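Long-range contacts in dTDP-4-dehydrorhamnose 3-epimerase (Streptomyces niveus, PDB 2C0Z), which epimerises a dTDP-linked 4-keto-6-deoxy sugar at C3 on the way to the deoxysugar of the antibiotic novobiocin: residues K81-V86 with L139-S144; D92-L97 with V120-G125. One frame throughout, in Å; residues are numbered along the deposited sequence.

Contact 1 is a pairing of neighbouring strands within one sheet of the cupin barrel, whereas contact 2 spans the barrel interior from that sheet to the other; their centres lie about 12 Å apart. Strand 81-87 joins them: its edge opposite 139-144 pairs with strand 119-122, with V83 N 2.8 Å from V120 O and L122 N 2.9 Å from K81 O, both probable hydrogen bonds. Contact 1 holds K81 and Y141, by similarity a substrate-binding residue and the proton donor. Contact 2 brings in D92, hydrogen-bonded to H128, another probable substrate-binding residue, against which V83, Y141 and L122 also pack. Both contacts therefore border the same probable sugar pocket.

Contact 1 (K81-V86 with L139-S144); sequences KYVTCV and LCYLSS
Y82 and L142 pair through both their backbone amides, as do T84 and C140 two residues further on, in an antiparallel ladder within one sheet of the cupin barrel. The bond from Y82 N to L142 O is 2.8 Å long and lies in the carbonyl plane; its return, L142 N to Y82 O, is straighter at hydrogen (172°). T84 N reaches C140 O at 2.9 Å, and C140 N reaches T84 O at 2.8 Å.

On the face carrying K81, V83 and Y141, the K81 chain bends at its last two torsions. K81 NZ is held chiefly by Q79 OE1; in the conformer given, S143 OG lies 3.1 Å from it, a tentative bond. K81 CE passes the Y141 ring obliquely, 4.0 Å from CD2. In the conformer given, V83 CG2 lies 3.8 Å from Y141 CD2, and the Y141 hydroxyl is hydrogen-bonded to S60 OG. On the opposite face, the Y82 hydroxyl bonds W38 O and T84 OG1 bonds R118 O.

K81 and Y141 are assigned by similarity to substrate binding and proton donation; flanking ladder bonds fix the register, their backbones bond outward to L122 and N58, and Q79 and S60 hold their polar ends, consistent with a pre-positioned catalytic face.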
loop_
_atom_site.group_PDB
_atom_site.type_symbol
_atom_site.label_atom_id
_atom_site.label_comp_id
_atom_site.label_asym_id
_atom_site.label_seq_id
_atom_site.Cartn_x
_atom_site.Cartn_y
_atom_site.Cartn_z
ATOM N N LYS A 81 -0.266 -10.564 7.693
ATOM C CA LYS A 81 -0.441 -9.853 6.423
ATOM C C LYS A 81 -1.681 -8.984 6.486
ATOM O O LYS A 81 -2.688 -9.363 7.075
ATOM C CB LYS A 81 -0.631 -10.842 5.252
ATOM C CG LYS A 81 0.585 -11.551 4.783
ATOM C CD LYS A 81 0.227 -12.367 3.503
ATOM C CE LYS A 81 1.300 -12.221 2.459
ATOM N NZ LYS A 81 2.661 -12.259 3.062
ATOM N N TYR A 82 -1.613 -7.847 5.814
ATOM C CA TYR A 82 -2.700 -6.880 5.727
ATOM C C TYR A 82 -2.877 -6.597 4.258
ATOM O O TYR A 82 -2.016 -5.992 3.626
ATOM C CB TYR A 82 -2.289 -5.654 6.545
ATOM C CG TYR A 82 -3.361 -4.653 6.907
ATOM C CD1 TYR A 82 -3.742 -3.687 6.005
ATOM C CD2 TYR A 82 -3.974 -4.669 8.152
ATOM C CE1 TYR A 82 -4.714 -2.743 6.325
ATOM C CE2 TYR A 82 -4.927 -3.741 8.490
ATOM C CZ TYR A 82 -5.294 -2.757 7.570
ATOM O OH TYR A 82 -6.218 -1.820 7.945
ATOM N N VAL A 83 -3.995 -7.057 3.713
ATOM C CA VAL A 83 -4.211 -7.137 2.277
ATOM C C VAL A 83 -5.396 -6.312 1.810
ATOM O O VAL A 83 -6.457 -6.334 2.430
ATOM C CB VAL A 83 -4.263 -8.590 1.760
ATOM C CG1 VAL A 83 -5.455 -9.340 2.295
ATOM C CG2 VAL A 83 -4.222 -8.635 0.232
ATOM N N THR A 84 -5.225 -5.628 0.667
ATOM C CA THR A 84 -6.322 -4.914 0.045
ATOM C C THR A 84 -6.230 -4.954 -1.466
ATOM O O THR A 84 -5.160 -5.203 -2.024
ATOM C CB THR A 84 -6.346 -3.458 0.570
ATOM O OG1 THR A 84 -7.596 -2.861 0.278
ATOM C CG2 THR A 84 -5.331 -2.558 -0.101
ATOM N N CYS A 85 -7.352 -4.769 -2.141
ATOM C CA CYS A 85 -7.343 -4.704 -3.605
ATOM C C CYS A 85 -7.468 -3.262 -4.048
ATOM O O CYS A 85 -8.432 -2.578 -3.710
ATOM C CB CYS A 85 -8.455 -5.552 -4.182
ATOM S SG CYS A 85 -8.628 -5.410 -5.982
ATOM N N VAL A 86 -6.436 -2.795 -4.736
ATOM C CA VAL A 86 -6.338 -1.372 -5.124
ATOM C C VAL A 86 -6.845 -1.119 -6.542
ATOM O O VAL A 86 -7.034 0.032 -6.945
ATOM C CB VAL A 86 -4.944 -0.807 -4.946
ATOM C CG1 VAL A 86 -4.521 -0.815 -3.460
ATOM C CG2 VAL A 86 -3.939 -1.520 -5.809
ATOM N N LEU A 139 -3.507 -6.471 -6.017
ATOM C CA LEU A 139 -3.518 -6.554 -4.569
ATOM C C LEU A 139 -2.289 -5.852 -4.023
ATOM O O LEU A 139 -1.218 -5.903 -4.627
ATOM C CB LEU A 139 -3.514 -8.006 -4.097
ATOM C CG LEU A 139 -4.761 -8.772 -4.425
ATOM C CD1 LEU A 139 -4.627 -10.143 -3.794
ATOM C CD2 LEU A 139 -5.965 -8.045 -3.915
ATOM N N CYS A 140 -2.462 -5.163 -2.893
ATOM C CA CYS A 140 -1.380 -4.576 -2.143
ATOM C C CYS A 140 -1.344 -5.237 -0.774
ATOM O O CYS A 140 -2.403 -5.416 -0.141
ATOM C CB CYS A 140 -1.599 -3.073 -2.013
ATOM S SG CYS A 140 -0.270 -2.209 -1.179
ATOM N N TYR A 141 -0.164 -5.634 -0.324
ATOM C CA TYR A 141 -0.004 -6.402 0.902
ATOM C C TYR A 141 1.021 -5.694 1.763
ATOM O O TYR A 141 2.075 -5.295 1.260
ATOM C CB TYR A 141 0.599 -7.825 0.634
ATOM C CG TYR A 141 0.061 -8.677 -0.478
ATOM C CD1 TYR A 141 0.299 -8.345 -1.797
ATOM C CD2 TYR A 141 -0.610 -9.859 -0.207
ATOM C CE1 TYR A 141 -0.137 -9.148 -2.840
ATOM C CE2 TYR A 141 -1.057 -10.680 -1.243
ATOM C CZ TYR A 141 -0.821 -10.310 -2.553
ATOM O OH TYR A 141 -1.259 -11.093 -3.613
ATOM N N LEU A 142 0.724 -5.541 3.042
ATOM C CA LEU A 142 1.706 -5.158 4.046
ATOM C C LEU A 142 1.958 -6.369 4.937
ATOM O O LEU A 142 0.998 -6.997 5.421
ATOM C CB LEU A 142 1.213 -3.986 4.866
ATOM C CG LEU A 142 0.594 -2.818 4.087
ATOM C CD1 LEU A 142 0.107 -1.737 5.047
ATOM C CD2 LEU A 142 1.575 -2.235 3.103
ATOM N N SER A 143 3.225 -6.727 5.102
ATOM C CA SER A 143 3.601 -7.955 5.827
ATOM C C SER A 143 4.495 -7.609 7.002
ATOM O O SER A 143 5.334 -6.721 6.905
ATOM C CB SER A 143 4.339 -8.931 4.901
ATOM O OG SER A 143 3.521 -9.372 3.812
ATOM N N SER A 144 4.339 -8.372 8.086
ATOM C CA SER A 144 5.140 -8.199 9.293
ATOM C C SER A 144 6.504 -8.873 9.255
ATOM O O SER A 144 7.277 -8.718 10.183
ATOM C CB SER A 144 4.366 -8.717 10.508
ATOM O OG SER A 144 4.302 -10.154 10.485
#

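Contact 2 (D92-L97 with V120-G125)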
loop_
_atom_site.group_PDB
_atom_site.type_symbol
_atom_site.label_atom_id
_atom_site.label_comp_id
_atom_site.label_asym_id
_atom_site.label_seq_id
_atom_site.Cartn_x
_atom_site.Cartn_y
_atom_site.Cartn_z
ATOM N N ASP A 92 -11.027 -13.030 -2.094
ATOM C CA ASP A 92 -9.903 -13.252 -1.191
ATOM C C ASP A 92 -10.263 -14.304 -0.159
ATOM O O ASP A 92 -11.332 -14.256 0.447
ATOM C CB ASP A 92 -9.571 -11.941 -0.477
ATOM C CG ASP A 92 -8.299 -12.035 0.290
ATOM O OD1 ASP A 92 -7.242 -11.885 -0.376
ATOM O OD2 ASP A 92 -8.274 -12.332 1.511
ATOM N N VAL A 93 -9.371 -15.247 0.065
ATOM C CA VAL A 93 -9.656 -16.391 0.958
ATOM C C VAL A 93 -8.604 -16.532 2.022
ATOM O O VAL A 93 -7.382 -16.534 1.750
ATOM C CB VAL A 93 -9.775 -17.692 0.138
ATOM C CG1 VAL A 93 -9.954 -18.931 1.011
ATOM C CG2 VAL A 93 -10.926 -17.577 -0.817
ATOM N N VAL A 94 -9.073 -16.652 3.253
ATOM C CA VAL A 94 -8.216 -17.005 4.377
ATOM C C VAL A 94 -8.554 -18.429 4.811
ATOM O O VAL A 94 -9.718 -18.873 4.757
ATOM C CB VAL A 94 -8.327 -16.023 5.564
ATOM C CG1 VAL A 94 -7.773 -14.647 5.195
ATOM C CG2 VAL A 94 -9.761 -15.874 6.025
ATOM N N VAL A 95 -7.526 -19.147 5.236
ATOM C CA VAL A 95 -7.666 -20.568 5.593
ATOM C C VAL A 95 -6.988 -20.782 6.920
ATOM O O VAL A 95 -5.828 -20.409 7.089
ATOM C CB VAL A 95 -7.015 -21.460 4.555
ATOM C CG1 VAL A 95 -7.193 -22.962 4.949
ATOM C CG2 VAL A 95 -7.593 -21.138 3.173
ATOM N N ASP A 96 -7.706 -21.342 7.885
ATOM C CA ASP A 96 -7.082 -21.636 9.164
ATOM C C ASP A 96 -6.282 -22.906 9.086
ATOM O O ASP A 96 -6.862 -23.980 9.053
ATOM C CB ASP A 96 -8.140 -21.740 10.250
ATOM C CG ASP A 96 -7.571 -21.677 11.641
ATOM O OD1 ASP A 96 -6.343 -21.892 11.832
ATOM O OD2 ASP A 96 -8.312 -21.402 12.611
ATOM N N LEU A 97 -4.948 -22.781 9.092
ATOM C CA LEU A 97 -4.039 -23.926 8.958
ATOM C C LEU A 97 -3.475 -24.362 10.310
ATOM O O LEU A 97 -2.567 -25.196 10.360
ATOM C CB LEU A 97 -2.907 -23.558 7.990
ATOM C CG LEU A 97 -3.360 -23.279 6.553
ATOM C CD1 LEU A 97 -2.151 -22.801 5.749
ATOM C CD2 LEU A 97 -3.995 -24.497 5.922
ATOM N N VAL A 120 -8.175 -7.031 4.619
ATOM C CA VAL A 120 -8.201 -8.143 5.529
ATOM C C VAL A 120 -6.860 -8.252 6.209
ATOM O O VAL A 120 -5.825 -8.200 5.548
ATOM C CB VAL A 120 -8.574 -9.463 4.816
ATOM C CG1 VAL A 120 -8.363 -10.656 5.706
ATOM C CG2 VAL A 120 -10.004 -9.450 4.352
ATOM N N TYR A 121 -6.884 -8.391 7.539
ATOM C CA TYR A 121 -5.707 -8.676 8.333
ATOM C C TYR A 121 -5.768 -10.136 8.750
ATOM O O TYR A 121 -6.779 -10.610 9.258
ATOM C CB TYR A 121 -5.636 -7.791 9.563
ATOM C CG TYR A 121 -4.576 -8.231 10.538
ATOM C CD1 TYR A 121 -3.231 -8.013 10.257
ATOM C CD2 TYR A 121 -4.901 -8.874 11.725
ATOM C CE1 TYR A 121 -2.240 -8.424 11.125
ATOM C CE2 TYR A 121 -3.898 -9.289 12.592
ATOM C CZ TYR A 121 -2.577 -9.060 12.272
ATOM O OH TYR A 121 -1.552 -9.443 13.146
ATOM N N LEU A 122 -4.681 -10.835 8.518
ATOM C CA LEU A 122 -4.557 -12.226 8.951
ATOM C C LEU A 122 -3.308 -12.439 9.761
ATOM O O LEU A 122 -2.229 -11.984 9.401
ATOM C CB LEU A 122 -4.622 -13.200 7.789
ATOM C CG LEU A 122 -3.725 -12.980 6.600
ATOM C CD1 LEU A 122 -3.332 -14.293 5.968
ATOM C CD2 LEU A 122 -4.417 -12.104 5.560
ATOM N N SER A 123 -3.494 -13.094 10.892
ATOM C CA SER A 123 -2.433 -13.346 11.840
ATOM C C SER A 123 -1.560 -14.542 11.431
ATOM O O SER A 123 -1.784 -15.203 10.421
ATOM C CB SER A 123 -3.060 -13.680 13.215
ATOM O OG SER A 123 -3.809 -12.614 13.751
ATOM N N GLU A 124 -0.565 -14.829 12.258
ATOM C CA GLU A 124 0.352 -15.922 12.009
ATOM C C GLU A 124 -0.374 -17.267 11.955
ATOM O O GLU A 124 -1.361 -17.514 12.664
ATOM C CB GLU A 124 1.433 -15.950 13.096
ATOM C CG GLU A 124 2.262 -14.688 13.235
ATOM C CD GLU A 124 1.624 -13.498 13.985
ATOM O OE1 GLU A 124 0.434 -13.501 14.439
ATOM O OE2 GLU A 124 2.361 -12.482 14.099
ATOM N N GLY A 125 0.095 -18.113 11.061
ATOM C CA GLY A 125 -0.449 -19.458 10.904
ATOM C C GLY A 125 -1.657 -19.557 9.985
ATOM O O GLY A 125 -2.172 -20.654 9.762
#
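V94 and V120 meet tip to tip between the two sheets of the RmlC-like cupin barrel, V94 from strand 89-96 and V120 from strand 119-122. The strand segments run in nearly the same direction, at 22° to each other, but their axes come no nearer than 9.3 Å, so side chains fill the gap and the contact is one of face-to-face sheet packing.

The apolar part centres on V94 CG1. This methyl lies 4.1 Å from V120 CG1 and 4.2 Å from L122 CD2, touching both inward-pointing residues of the facing strand. V120 CG1 gets there because it stands opposite the backbone N (chi1 170°). I126 packs on V94 and V83 on V120, which continues the buried layer along the barrel.

Polar groups enter at the two ends. D92 also points its side chain inward, but meets V120 only loosely, with OD2 4.4 Å from CB; its other carboxylate oxygen, OD1, is hydrogen-bonded to H128 NE2. D92 is thus a second-shell residue that would fix the orientation of this imidazole, itself a probable substrate-binding residue.

At the other end the chains leave their strands and draw closer, L97 and G125 approaching to 6.1 Å between CA atoms. There the touch is between side chain and backbone: L97 CB rests 3.5 Å from the carbonyl O of G125.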